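Long-range contact in Serine/threonine-protein kinase PknI (Mycobacterium tuberculosis, PDB 5XLM), which phosphorylates proteins on serine and threonine and slows mycobacterial growth inside the infected host, this chain being its extracellular sensor domain: residues A[67-80]-A[177-189]. Residues are numbered along the deposited sequence; the frame is centred on the assembly and turned at random.
Sequences AFRTSCTPTECLAA and DLPPAVTVPDPAT
R69, on strand 62-72, reaches across the irregular tail 182-188 and illustrates how such a segment can be fastened to a sheet without strand pairing. The tail follows strand 165-174 and lies on the hairpin of strands 62-72 and 77-83, part of the sensor domain's antiparallel sheet. R69 CB lies near V184 CG1, and a chi1 of 88° sets CG between the backbone N and the carbonyl carbon, where R69 CG meets P187 CD at 3.6 Å. CD then rests against two carbonyls, 3.2 Å from V184 O and 3.4 Å from P185 O. A bend at chi3 (-78°) turns the guanidinium so that V184 O lies over one face and V184 CB at its edge. R69 NH1 is 2.7 Å from V184 O, but the angle is poor for a hydrogen bond. Beyond, the D186 side chain crosses at about a right angle, its OD2 4.0 Å from R69 NE, too far for a salt bridge.

Apolar contacts flank the arginine. V184 packs CG2 against A67 CB (3.6 Å), which also meets L178, P179 and V182. Farther along, P187 CG lies 3.2 Å from S71 OG and its CB against L78. The tail is thus held by apolar packing around A67, V184 and P187 together with the arginine lying along its carbonyls, to which D186 probably adds a diffuse electrostatic attraction.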
loop_
_atom_site.group_PDB
_atom_site.type_symbol
_atom_site.label_atom_id
_atom_site.label_comp_id
_atom_site.label_asym_id
_atom_site.label_seq_id
_atom_site.Cartn_x
_atom_site.Cartn_y
_atom_site.Cartn_z
ATOM N N ALA A 67 8.749 4.993 -1.675
ATOM C CA ALA A 67 8.999 6.392 -1.354
ATOM C C ALA A 67 7.663 7.124 -1.396
ATOM O O ALA A 67 7.070 7.288 -2.467
ATOM C CB ALA A 67 10.006 7.002 -2.326
ATOM N N PHE A 68 7.184 7.544 -0.230
ATOM C CA PHE A 68 5.886 8.189 -0.093
ATOM C C PHE A 68 6.038 9.704 -0.056
ATOM O O PHE A 68 6.974 10.232 0.553
ATOM C CB PHE A 68 5.174 7.721 1.181
ATOM C CG PHE A 68 4.321 6.498 0.999
ATOM C CD1 PHE A 68 2.945 6.610 0.881
ATOM C CD2 PHE A 68 4.890 5.234 0.965
ATOM C CE1 PHE A 68 2.152 5.488 0.723
ATOM C CE2 PHE A 68 4.101 4.108 0.805
ATOM C CZ PHE A 68 2.732 4.235 0.684
ATOM N N ARG A 69 5.109 10.399 -0.708
ATOM C CA ARG A 69 4.964 11.840 -0.561
ATOM C C ARG A 69 3.476 12.162 -0.492
ATOM O O ARG A 69 2.659 11.510 -1.150
ATOM C CB ARG A 69 5.648 12.602 -1.710
ATOM C CG ARG A 69 4.776 12.829 -2.924
ATOM C CD ARG A 69 5.577 13.231 -4.152
ATOM N NE ARG A 69 5.996 14.630 -4.150
ATOM C CZ ARG A 69 7.252 15.034 -4.314
ATOM N NH1 ARG A 69 8.219 14.145 -4.502
ATOM N NH2 ARG A 69 7.540 16.327 -4.301
ATOM N N THR A 70 3.126 13.151 0.324
ATOM C CA THR A 70 1.735 13.484 0.597
ATOM C C THR A 70 1.492 14.961 0.328
ATOM O O THR A 70 2.323 15.808 0.666
ATOM C CB THR A 70 1.359 13.141 2.048
ATOM O OG1 THR A 70 1.480 11.727 2.254
ATOM C CG2 THR A 70 -0.069 13.568 2.359
ATOM N N SER A 71 0.354 15.262 -0.296
ATOM C CA SER A 71 -0.092 16.633 -0.504
ATOM C C SER A 71 -1.563 16.731 -0.129
ATOM O O SER A 71 -2.377 15.911 -0.569
ATOM C CB SER A 71 0.126 17.076 -1.957
ATOM O OG SER A 71 -0.677 16.326 -2.848
ATOM N N CYS A 72 -1.899 17.724 0.689
ATOM C CA CYS A 72 -3.247 17.892 1.211
ATOM C C CYS A 72 -3.845 19.198 0.715
ATOM O O CYS A 72 -3.181 20.240 0.717
ATOM C CB CYS A 72 -3.256 17.882 2.747
ATOM S SG CYS A 72 -2.693 16.352 3.545
ATOM N N THR A 73 -5.100 19.131 0.283
ATOM C CA THR A 73 -5.913 20.314 0.041
ATOM C C THR A 73 -6.678 20.586 1.332
ATOM O O THR A 73 -6.557 19.803 2.283
ATOM C CB THR A 73 -6.852 20.091 -1.146
ATOM O OG1 THR A 73 -7.905 19.199 -0.760
ATOM C CG2 THR A 73 -6.088 19.497 -2.321
ATOM N N PRO A 74 -7.447 21.674 1.435
ATOM C CA PRO A 74 -8.260 21.863 2.647
ATOM C C PRO A 74 -9.251 20.737 2.908
ATOM O O PRO A 74 -9.721 20.596 4.046
ATOM C CB PRO A 74 -8.981 23.196 2.386
ATOM C CG PRO A 74 -8.781 23.493 0.929
ATOM C CD PRO A 74 -7.468 22.878 0.587
ATOM N N THR A 75 -9.577 19.924 1.904
ATOM C CA THR A 75 -10.592 18.888 2.046
ATOM C C THR A 75 -10.049 17.467 2.026
ATOM O O THR A 75 -10.606 16.606 2.712
ATOM C CB THR A 75 -11.651 19.029 0.943
ATOM O OG1 THR A 75 -11.008 19.147 -0.333
ATOM C CG2 THR A 75 -12.515 20.259 1.189
ATOM N N GLU A 76 -8.989 17.187 1.268
ATOM C CA GLU A 76 -8.507 15.822 1.105
ATOM C C GLU A 76 -6.993 15.764 1.244
ATOM O O GLU A 76 -6.290 16.748 0.997
ATOM C CB GLU A 76 -8.912 15.243 -0.258
ATOM C CG GLU A 76 -10.412 15.137 -0.476
ATOM C CD GLU A 76 -10.760 14.557 -1.836
ATOM O OE1 GLU A 76 -9.824 14.224 -2.596
ATOM O OE2 GLU A 76 -11.966 14.434 -2.145
ATOM N N CYS A 77 -6.499 14.593 1.640
ATOM C CA CYS A 77 -5.073 14.292 1.659
ATOM C C CYS A 77 -4.809 13.099 0.751
ATOM O O CYS A 77 -5.443 12.049 0.896
ATOM C CB CYS A 77 -4.580 13.993 3.076
ATOM S SG CYS A 77 -4.397 15.426 4.164
ATOM N N LEU A 78 -3.879 13.266 -0.185
ATOM C CA LEU A 78 -3.491 12.212 -1.109
ATOM C C LEU A 78 -2.029 11.855 -0.901
ATOM O O LEU A 78 -1.209 12.707 -0.545
ATOM C CB LEU A 78 -3.710 12.633 -2.564
ATOM C CG LEU A 78 -5.132 13.001 -2.979
ATOM C CD1 LEU A 78 -5.142 13.460 -4.425
ATOM C CD2 LEU A 78 -6.065 11.822 -2.783
ATOM N N ALA A 79 -1.705 10.588 -1.138
ATOM C CA ALA A 79 -0.345 10.093 -1.009
ATOM C C ALA A 79 0.006 9.301 -2.257
ATOM O O ALA A 79 -0.782 8.463 -2.708
ATOM C CB ALA A 79 -0.187 9.219 0.239
ATOM N N ALA A 80 1.178 9.577 -2.815
ATOM C CA ALA A 80 1.705 8.844 -3.952
ATOM C C ALA A 80 2.939 8.072 -3.515
ATOM O O ALA A 80 3.757 8.580 -2.743
ATOM C CB ALA A 80 2.054 9.789 -5.102
ATOM N N ASP A 177 14.035 9.242 5.986
ATOM C CA ASP A 177 13.525 10.205 5.024
ATOM C C ASP A 177 13.511 9.608 3.618
ATOM O O ASP A 177 13.864 8.445 3.395
ATOM C CB ASP A 177 14.360 11.482 5.060
ATOM C CG ASP A 177 14.527 12.031 6.463
ATOM O OD1 ASP A 177 13.652 11.770 7.315
ATOM O OD2 ASP A 177 15.537 12.724 6.711
ATOM N N LEU A 178 13.092 10.427 2.650
ATOM C CA LEU A 178 13.046 9.999 1.264
ATOM C C LEU A 178 14.456 9.742 0.738
ATOM O O LEU A 178 15.435 10.271 1.270
ATOM C CB LEU A 178 12.361 11.058 0.403
ATOM C CG LEU A 178 10.853 11.243 0.554
ATOM C CD1 LEU A 178 10.417 12.518 -0.141
ATOM C CD2 LEU A 178 10.117 10.043 -0.019
ATOM N N PRO A 179 14.583 8.924 -0.303
ATOM C CA PRO A 179 15.858 8.829 -1.016
ATOM C C PRO A 179 16.067 10.057 -1.879
ATOM O O PRO A 179 15.332 10.273 -2.855
ATOM C CB PRO A 179 15.699 7.564 -1.878
ATOM C CG PRO A 179 14.463 6.879 -1.373
ATOM C CD PRO A 179 13.597 7.956 -0.808
ATOM N N PRO A 180 17.060 10.893 -1.557
ATOM C CA PRO A 180 17.245 12.148 -2.308
ATOM C C PRO A 180 17.516 11.950 -3.790
ATOM O O PRO A 180 17.488 12.932 -4.541
ATOM C CB PRO A 180 18.446 12.802 -1.609
ATOM C CG PRO A 180 18.494 12.165 -0.250
ATOM C CD PRO A 180 18.026 10.759 -0.454
ATOM N N ALA A 181 17.767 10.719 -4.235
ATOM C CA ALA A 181 17.973 10.466 -5.654
ATOM C C ALA A 181 16.661 10.261 -6.398
ATOM O O ALA A 181 16.558 10.632 -7.573
ATOM C CB ALA A 181 18.881 9.252 -5.847
ATOM N N VAL A 182 15.650 9.692 -5.744
ATOM C CA VAL A 182 14.413 9.334 -6.430
ATOM C C VAL A 182 13.489 10.543 -6.498
ATOM O O VAL A 182 13.520 11.433 -5.641
ATOM C CB VAL A 182 13.728 8.135 -5.737
ATOM C CG1 VAL A 182 13.038 8.568 -4.447
ATOM C CG2 VAL A 182 12.744 7.456 -6.682
ATOM N N THR A 183 12.668 10.585 -7.547
ATOM C CA THR A 183 11.646 11.614 -7.717
ATOM C C THR A 183 10.286 10.949 -7.557
ATOM O O THR A 183 9.879 10.142 -8.400
ATOM C CB THR A 183 11.761 12.300 -9.079
ATOM O OG1 THR A 183 11.326 11.405 -10.111
ATOM C CG2 THR A 183 13.200 12.716 -9.354
ATOM N N VAL A 184 9.587 11.279 -6.475
ATOM C CA VAL A 184 8.238 10.763 -6.261
ATOM C C VAL A 184 7.267 11.709 -6.956
ATOM O O VAL A 184 7.343 12.929 -6.748
ATOM C CB VAL A 184 7.915 10.624 -4.766
ATOM C CG1 VAL A 184 6.658 9.782 -4.568
ATOM C CG2 VAL A 184 9.092 10.024 -4.017
ATOM N N PRO A 185 6.359 11.210 -7.794
ATOM C CA PRO A 185 5.408 12.103 -8.473
ATOM C C PRO A 185 4.448 12.728 -7.472
ATOM O O PRO A 185 3.753 12.023 -6.738
ATOM C CB PRO A 185 4.682 11.171 -9.452
ATOM C CG PRO A 185 4.830 9.810 -8.855
ATOM C CD PRO A 185 6.175 9.802 -8.188
ATOM N N ASP A 186 4.425 14.056 -7.436
ATOM C CA ASP A 186 3.537 14.782 -6.537
ATOM C C ASP A 186 2.092 14.432 -6.864
ATOM O O ASP A 186 1.660 14.632 -8.010
ATOM C CB ASP A 186 3.770 16.287 -6.660
ATOM C CG ASP A 186 3.158 17.077 -5.512
ATOM O OD1 ASP A 186 1.986 16.828 -5.159
ATOM O OD2 ASP A 186 3.854 17.955 -4.960
ATOM N N PRO A 187 1.318 13.902 -5.913
ATOM C CA PRO A 187 -0.079 13.554 -6.220
ATOM C C PRO A 187 -0.920 14.756 -6.590
ATOM O O PRO A 187 -1.940 14.589 -7.268
ATOM C CB PRO A 187 -0.574 12.895 -4.926
ATOM C CG PRO A 187 0.328 13.444 -3.855
ATOM C CD PRO A 187 1.666 13.639 -4.506
ATOM N N ALA A 188 -0.523 15.957 -6.182
ATOM C CA ALA A 188 -1.190 17.191 -6.592
ATOM C C ALA A 188 -0.649 17.702 -7.923
ATOM O O ALA A 188 -0.338 18.885 -8.069
ATOM C CB ALA A 188 -1.026 18.243 -5.505
ATOM N N THR A 189 -0.484 16.793 -8.882
ATOM C CA THR A 189 -0.043 17.142 -10.222
ATOM C C THR A 189 -0.896 16.429 -11.270
ATOM O O THR A 189 -1.092 15.215 -11.203
ATOM C CB THR A 189 1.438 16.788 -10.456
ATOM O OG1 THR A 189 1.671 15.425 -10.093
ATOM C CG2 THR A 189 2.345 17.699 -9.645
#